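Local coordinates for protein lovastatin nonaketide synthase, polyketide synthase component (Aspergillus terreus, PDB 7CPX) that builds the dihydromonacolin L backbone of lovastatin from nine malonyl-CoA units as an iterative, homodimeric polyketide synthase working with its partner lovC, at residues 1964-1969 against 1990-1995. The protein carries 2 engineered substitutions. Numbering follows the deposited sequence.
Sequences SILVLN and HLATTS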
ATOM      1  N   SER A1964     -11.585  33.222 -38.025  1.00121.41           N
ATOM      2  CA  SER A1964     -11.972  33.559 -36.664  1.00121.41           C
ATOM      3  C   SER A1964     -11.126  32.746 -35.694  1.00121.41           C
ATOM      4  O   SER A1964     -10.849  31.569 -35.936  1.00121.41           O
ATOM      5  CB  SER A1964     -13.460  33.291 -36.421  1.00121.41           C
ATOM      6  OG  SER A1964     -13.820  33.599 -35.086  1.00121.41           O
ATOM      7  N   ILE A1965     -10.721  33.388 -34.596  1.00119.79           N
ATOM      8  CA  ILE A1965      -9.912  32.751 -33.564  1.00119.79           C
ATOM      9  C   ILE A1965     -10.474  33.114 -32.197  1.00119.79           C
ATOM     10  O   ILE A1965     -11.234  34.073 -32.044  1.00119.79           O
ATOM     11  CB  ILE A1965      -8.423  33.155 -33.647  1.00119.79           C
ATOM     12  CG1 ILE A1965      -8.234  34.627 -33.264  1.00119.79           C
ATOM     13  CG2 ILE A1965      -7.887  32.899 -35.043  1.00119.79           C
ATOM     14  CD1 ILE A1965      -6.794  35.074 -33.269  1.00119.79           C
ATOM     15  N   LEU A1966     -10.074  32.335 -31.195  1.00115.70           N
ATOM     16  CA  LEU A1966     -10.459  32.560 -29.810  1.00115.70           C
ATOM     17  C   LEU A1966      -9.204  32.676 -28.961  1.00115.70           C
ATOM     18  O   LEU A1966      -8.287  31.860 -29.093  1.00115.70           O
ATOM     19  CB  LEU A1966     -11.342  31.421 -29.293  1.00115.70           C
ATOM     20  CG  LEU A1966     -11.724  31.475 -27.811  1.00115.70           C
ATOM     21  CD1 LEU A1966     -12.547  32.712 -27.507  1.00115.70           C
ATOM     22  CD2 LEU A1966     -12.480  30.221 -27.410  1.00115.70           C
ATOM     23  N   VAL A1967      -9.166  33.686 -28.096  1.00117.22           N
ATOM     24  CA  VAL A1967      -8.055  33.914 -27.180  1.00117.22           C
ATOM     25  C   VAL A1967      -8.595  33.773 -25.766  1.00117.22           C
ATOM     26  O   VAL A1967      -9.556  34.458 -25.392  1.00117.22           O
ATOM     27  CB  VAL A1967      -7.414  35.294 -27.389  1.00117.22           C
ATOM     28  CG1 VAL A1967      -6.179  35.436 -26.517  1.00117.22           C
ATOM     29  CG2 VAL A1967      -7.067  35.500 -28.851  1.00117.22           C
ATOM     30  N   LEU A1968      -7.965  32.907 -24.979  1.00113.05           N
ATOM     31  CA  LEU A1968      -8.467  32.521 -23.669  1.00113.05           C
ATOM     32  C   LEU A1968      -7.692  33.236 -22.570  1.00113.05           C
ATOM     33  O   LEU A1968      -6.457  33.222 -22.560  1.00113.05           O
ATOM     34  CB  LEU A1968      -8.369  31.007 -23.480  1.00113.05           C
ATOM     35  CG  LEU A1968      -8.734  30.473 -22.092  1.00113.05           C
ATOM     36  CD1 LEU A1968     -10.129  30.919 -21.689  1.00113.05           C
ATOM     37  CD2 LEU A1968      -8.630  28.958 -22.064  1.00113.05           C
ATOM     38  N   ASN A1969      -8.429  33.854 -21.652  1.00114.11           N
ATOM     39  CA  ASN A1969      -7.867  34.534 -20.492  1.00114.11           C
ATOM     40  C   ASN A1969      -6.666  35.418 -20.846  1.00114.11           C
ATOM     41  O   ASN A1969      -5.585  35.261 -20.275  1.00114.11           O
ATOM     42  CB  ASN A1969      -7.480  33.522 -19.423  1.00114.11           C
ATOM     43  CG  ASN A1969      -7.136  34.175 -18.100  1.00114.11           C
ATOM     44  OD1 ASN A1969      -7.501  35.323 -17.849  1.00114.11           O
ATOM     45  ND2 ASN A1969      -6.432  33.445 -17.245  1.00114.11           N
ATOM     46  N   HIS A1990     -12.287  36.461 -30.766  1.00116.76           N
ATOM     47  CA  HIS A1990     -13.157  36.320 -29.610  1.00116.76           C
ATOM     48  C   HIS A1990     -12.302  36.278 -28.353  1.00116.76           C
ATOM     49  O   HIS A1990     -11.203  35.718 -28.360  1.00116.76           O
ATOM     50  CB  HIS A1990     -14.008  35.052 -29.707  1.00116.76           C
ATOM     51  CG  HIS A1990     -14.872  34.996 -30.926  1.00116.76           C
ATOM     52  ND1 HIS A1990     -16.089  35.635 -31.006  1.00116.76           N
ATOM     53  CD2 HIS A1990     -14.696  34.373 -32.116  1.00116.76           C
ATOM     54  CE1 HIS A1990     -16.626  35.410 -32.192  1.00116.76           C
ATOM     55  NE2 HIS A1990     -15.801  34.647 -32.885  1.00116.76           N
ATOM     56  N   LEU A1991     -12.801  36.889 -27.283  1.00117.59           N
ATOM     57  CA  LEU A1991     -12.102  36.938 -26.007  1.00117.59           C
ATOM     58  C   LEU A1991     -12.855  36.100 -24.987  1.00117.59           C
ATOM     59  O   LEU A1991     -14.073  36.245 -24.835  1.00117.59           O
ATOM     60  CB  LEU A1991     -11.972  38.375 -25.503  1.00117.59           C
ATOM     61  CG  LEU A1991     -11.276  39.377 -26.423  1.00117.59           C
ATOM     62  CD1 LEU A1991     -11.098  40.699 -25.701  1.00117.59           C
ATOM     63  CD2 LEU A1991      -9.938  38.843 -26.901  1.00117.59           C
ATOM     64  N   ALA A1992     -12.131  35.229 -24.290  1.00111.93           N
ATOM     65  CA  ALA A1992     -12.678  34.437 -23.202  1.00111.93           C
ATOM     66  C   ALA A1992     -11.831  34.670 -21.961  1.00111.93           C
ATOM     67  O   ALA A1992     -10.599  34.626 -22.032  1.00111.93           O
ATOM     68  CB  ALA A1992     -12.705  32.950 -23.558  1.00111.93           C
ATOM     69  N   THR A1993     -12.488  34.928 -20.835  1.00109.97           N
ATOM     70  CA  THR A1993     -11.805  35.182 -19.576  1.00109.97           C
ATOM     71  C   THR A1993     -12.387  34.291 -18.491  1.00109.97           C
ATOM     72  O   THR A1993     -13.605  34.102 -18.416  1.00109.97           O
ATOM     73  CB  THR A1993     -11.924  36.654 -19.157  1.00109.97           C
ATOM     74  OG1 THR A1993     -11.194  36.868 -17.943  1.00109.97           O
ATOM     75  CG2 THR A1993     -13.380  37.037 -18.943  1.00109.97           C
ATOM     76  N   THR A1994     -11.509  33.744 -17.655  1.00107.52           N
ATOM     77  CA  THR A1994     -11.904  32.902 -16.537  1.00107.52           C
ATOM     78  C   THR A1994     -11.993  33.676 -15.229  1.00107.52           C
ATOM     79  O   THR A1994     -12.226  33.073 -14.176  1.00107.52           O
ATOM     80  CB  THR A1994     -10.922  31.738 -16.383  1.00107.52           C
ATOM     81  OG1 THR A1994      -9.608  32.248 -16.123  1.00107.52           O
ATOM     82  CG2 THR A1994     -10.896  30.899 -17.646  1.00107.52           C
ATOM     83  N   SER A1995     -11.809  34.991 -15.271  1.00108.04           N
ATOM     84  CA  SER A1995     -11.882  35.815 -14.072  1.00108.04           C
ATOM     85  C   SER A1995     -13.266  35.730 -13.437  1.00108.04           C
ATOM     86  O   SER A1995     -14.280  35.924 -14.107  1.00108.04           O
ATOM     87  CB  SER A1995     -11.546  37.268 -14.407  1.00108.04           C
ATOM     88  OG  SER A1995     -11.597  38.083 -13.250  1.00108.04           O
TER
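L1966 and L1968 both hold CG anti to the backbone N (chi1 near 175°), and with chi2 near +60° each CD1 comes over strand 1990-1993. H1990 has its CG anti to the carbonyl carbon, and this swings the imidazole back toward S1964. L1966 CD1 lies 4.0 Å from A1992 CB and also meets the CB of H1990, with the two side chains crossing at about a right angle. L1968 CD1 reaches A1992 CB at 3.8 Å. A1992 is thus packed by both leucines on one face of the sheet. L1968 and T1994 also touch helix 2041-2051 there. On the other face V1967 and L1991 pack loosely against each other, and helix 1972-1985 covers them. At the ring edge S1964 OG is 3.1 Å from H1990 NE2. S1964 OG bonds to the backbone O of Q1988, and H1990 NE2 bonds to the side-chain NE2 of Q1988. Backbone bonds join the strands. H1990 N donates to I1965 O, and V1967 N donates to H1990 O at 2.9 Å, so H1990 is bound through both its N and O. A1992 N donates to V1967 O at 2.9 Å. The axes of segments 1964-1968 and 1990-1993 lie 22° from parallel and come within 4.8 Å. Past strand 1964-1968, N1969 ND2 sits 3.6 Å from T1994 OG1 but is hydrogen-bonded to S2036 OG. Helix 1972-1985 links the two strands. This is a beta-alpha-beta unit in a five-stranded parallel sheet, with strand 1964-1968 at its centre, ordered 3-2-1-4-5 as in Rossmann-like folds.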